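Local coordinates for DNA repair and recombination protein RadB (Thermococcus kodakarensis, PDB 2CVH), which probably takes part in DNA repair and homologous recombination as a RecA-like, DNA-binding protein with very weak ATPase activity and no strand exchange of its own, at residues D87-I95 / V111-R119. Sequence-based numbering, arbitrary orientation.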
# COMPACT_ATOMS: atom_id res chain seq x y z
N ASP A 87 6.01 11.32 13.01
CA ASP A 87 7.41 11.46 13.38
C ASP A 87 8.06 10.10 13.65
O ASP A 87 8.89 9.97 14.55
CB ASP A 87 7.59 12.40 14.57
CG ASP A 87 8.95 13.10 14.57
OD1 ASP A 87 9.94 12.50 15.03
OD2 ASP A 87 9.04 14.26 14.08
N PHE A 88 7.67 9.10 12.87
CA PHE A 88 8.22 7.75 12.94
C PHE A 88 8.58 7.12 14.29
O PHE A 88 9.38 6.18 14.35
CB PHE A 88 9.41 7.63 11.97
CG PHE A 88 10.38 8.80 12.03
CD1 PHE A 88 11.27 8.93 13.10
CD2 PHE A 88 10.40 9.76 11.02
CE1 PHE A 88 12.17 10.01 13.16
CE2 PHE A 88 11.29 10.84 11.07
CZ PHE A 88 12.17 10.96 12.14
N LYS A 89 7.97 7.60 15.38
CA LYS A 89 8.22 7.05 16.71
C LYS A 89 7.05 6.20 17.22
O LYS A 89 7.23 5.01 17.53
CB LYS A 89 8.58 8.15 17.72
CG LYS A 89 8.08 9.54 17.37
CD LYS A 89 9.19 10.56 17.60
CE LYS A 89 10.48 10.14 16.88
NZ LYS A 89 11.56 11.17 16.96
N GLU A 90 5.86 6.78 17.29
CA GLU A 90 4.71 6.00 17.73
C GLU A 90 4.24 5.05 16.63
O GLU A 90 3.23 4.39 16.77
CB GLU A 90 3.55 6.90 18.23
CG GLU A 90 2.83 7.73 17.17
CD GLU A 90 1.47 8.25 17.62
OE1 GLU A 90 0.77 7.55 18.38
OE2 GLU A 90 1.09 9.36 17.19
N GLN A 91 5.02 4.98 15.54
CA GLN A 91 4.75 4.11 14.39
C GLN A 91 4.57 2.67 14.89
O GLN A 91 3.49 2.10 14.80
CB GLN A 91 5.92 4.20 13.40
CG GLN A 91 5.54 4.35 11.93
CD GLN A 91 5.05 3.06 11.29
OE1 GLN A 91 4.04 2.49 11.70
NE2 GLN A 91 5.74 2.61 10.26
N ARG A 92 5.64 2.10 15.45
CA ARG A 92 5.59 0.74 15.98
C ARG A 92 4.48 0.62 17.04
O ARG A 92 3.84 -0.42 17.18
CB ARG A 92 6.96 0.36 16.56
CG ARG A 92 6.98 -0.80 17.58
CD ARG A 92 7.53 -2.13 17.04
NE ARG A 92 6.62 -2.76 16.10
CZ ARG A 92 5.44 -3.26 16.42
NH1 ARG A 92 5.01 -3.21 17.67
NH2 ARG A 92 4.64 -3.72 15.47
N ARG A 93 4.24 1.71 17.77
CA ARG A 93 3.21 1.75 18.81
C ARG A 93 1.82 1.67 18.18
O ARG A 93 0.91 1.00 18.69
CB ARG A 93 3.33 3.02 19.64
CG ARG A 93 4.76 3.36 20.00
CD ARG A 93 4.85 4.67 20.77
NE ARG A 93 6.22 5.18 20.80
CZ ARG A 93 6.55 6.46 20.77
NH1 ARG A 93 5.61 7.40 20.69
NH2 ARG A 93 7.83 6.81 20.82
N VAL A 94 1.67 2.37 17.06
CA VAL A 94 0.43 2.44 16.30
C VAL A 94 0.16 1.06 15.69
O VAL A 94 -0.96 0.56 15.76
CB VAL A 94 0.54 3.49 15.15
CG1 VAL A 94 -0.55 3.28 14.11
CG2 VAL A 94 0.48 4.90 15.74
N ILE A 95 1.20 0.46 15.12
CA ILE A 95 1.07 -0.85 14.51
C ILE A 95 0.72 -1.84 15.61
O ILE A 95 -0.15 -2.69 15.44
CB ILE A 95 2.33 -1.23 13.73
CG1 ILE A 95 2.43 -0.33 12.50
CG2 ILE A 95 2.26 -2.68 13.31
CD1 ILE A 95 3.64 -0.57 11.66
N VAL A 111 -0.40 0.91 5.41
CA VAL A 111 0.64 1.58 6.18
C VAL A 111 1.37 2.43 5.16
O VAL A 111 1.63 1.97 4.05
CB VAL A 111 1.59 0.59 6.91
CG1 VAL A 111 2.57 1.38 7.77
CG2 VAL A 111 0.78 -0.37 7.78
N ASP A 112 1.67 3.67 5.51
CA ASP A 112 2.32 4.57 4.58
C ASP A 112 3.25 5.48 5.36
O ASP A 112 2.84 6.55 5.79
CB ASP A 112 1.23 5.39 3.86
CG ASP A 112 1.77 6.30 2.76
OD1 ASP A 112 3.00 6.49 2.63
OD2 ASP A 112 0.93 6.83 2.01
N SER A 113 4.52 5.13 5.44
CA SER A 113 5.09 3.95 4.82
C SER A 113 6.07 3.35 5.80
O SER A 113 5.85 2.25 6.30
CB SER A 113 5.83 4.38 3.55
OG SER A 113 6.74 5.44 3.81
N ILE A 114 7.14 4.11 6.05
CA ILE A 114 8.26 3.82 6.97
C ILE A 114 9.65 3.58 6.33
O ILE A 114 10.10 2.44 6.16
CB ILE A 114 7.95 2.74 8.08
CG1 ILE A 114 8.91 2.94 9.26
CG2 ILE A 114 8.07 1.30 7.55
CD1 ILE A 114 8.72 1.96 10.38
N THR A 115 10.32 4.67 5.95
CA THR A 115 11.65 4.55 5.37
C THR A 115 12.47 5.84 5.22
O THR A 115 13.31 5.95 4.31
CB THR A 115 11.63 3.76 4.03
OG1 THR A 115 10.29 3.40 3.68
CG2 THR A 115 12.44 2.47 4.16
N ALA A 116 12.27 6.79 6.13
CA ALA A 116 13.01 8.06 6.13
C ALA A 116 12.98 8.72 7.52
O ALA A 116 11.92 9.13 7.99
CB ALA A 116 12.45 9.02 5.08
N HIS A 117 14.13 8.76 8.19
CA HIS A 117 14.23 9.35 9.53
C HIS A 117 15.38 10.36 9.63
O HIS A 117 16.30 10.36 8.81
CB HIS A 117 14.46 8.28 10.60
CG HIS A 117 13.34 7.30 10.77
ND1 HIS A 117 13.20 6.55 11.91
CD2 HIS A 117 12.34 6.93 9.94
CE1 HIS A 117 12.15 5.75 11.78
NE2 HIS A 117 11.61 5.96 10.59
N TYR A 118 15.37 11.12 10.72
CA TYR A 118 16.38 12.15 10.99
C TYR A 118 17.85 11.70 10.95
O TYR A 118 18.66 12.27 10.21
CB TYR A 118 16.11 12.81 12.35
CG TYR A 118 14.77 13.53 12.46
CD1 TYR A 118 14.23 14.22 11.38
CD2 TYR A 118 14.07 13.54 13.67
CE1 TYR A 118 13.01 14.92 11.50
CE2 TYR A 118 12.86 14.23 13.80
CZ TYR A 118 12.34 14.92 12.72
OH TYR A 118 11.16 15.63 12.87
N ARG A 119 18.19 10.67 11.72
CA ARG A 119 19.57 10.17 11.81
C ARG A 119 20.15 9.45 10.58
O ARG A 119 20.99 8.55 10.71
CB ARG A 119 19.70 9.26 13.05
CG ARG A 119 20.88 9.58 13.96
CD ARG A 119 20.53 10.65 14.99
NE ARG A 119 21.56 10.75 16.03
CZ ARG A 119 21.76 9.83 16.98
NH1 ARG A 119 21.01 8.73 17.03
NH2 ARG A 119 22.76 9.97 17.84
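Phe-88 and His-117 lie face to face, ring centroids 3.8 Å apart and planes only 13° from parallel, and this stack is the tight part of the contact. The two side chains run past each other in opposite directions, and each CB makes a CH-pi contact with the partner's ring, His-117 CB 3.9 Å from the Phe-88 centroid. With chi1 at 46°, Phe-88 CG sits between its backbone N and carbonyl carbon, which lays the ring flat along His-117. Its far edge points at Tyr-118 in an edge-to-face pair, Phe-88 CZ over the middle of the Tyr-118 face, completing an aromatic cluster of three. Asp-87 borders this cluster on its more exposed side: OD2 takes a weak hydrogen bond from Tyr-118 OH (2.8 Å), while OD1 forms a salt bridge with Lys-89 NZ. At the other end packing is sparser, Ile-95 CD1 standing 4.5 Å from Val-111 CG1. Between cluster and this pair, Gln-91, bent at chi2 (-76°), lays NE2 against Ile-114, 3.1 Å from its CD1. The contact joins the loop entering helix 90-101, and that helix's first turns, to strand 106-112 and the loop leaving it; Gln-91 and Val-111 touch Val-51 of strand 47-52, Gln-91 and Ile-114 Gln-134 of helix 128-145.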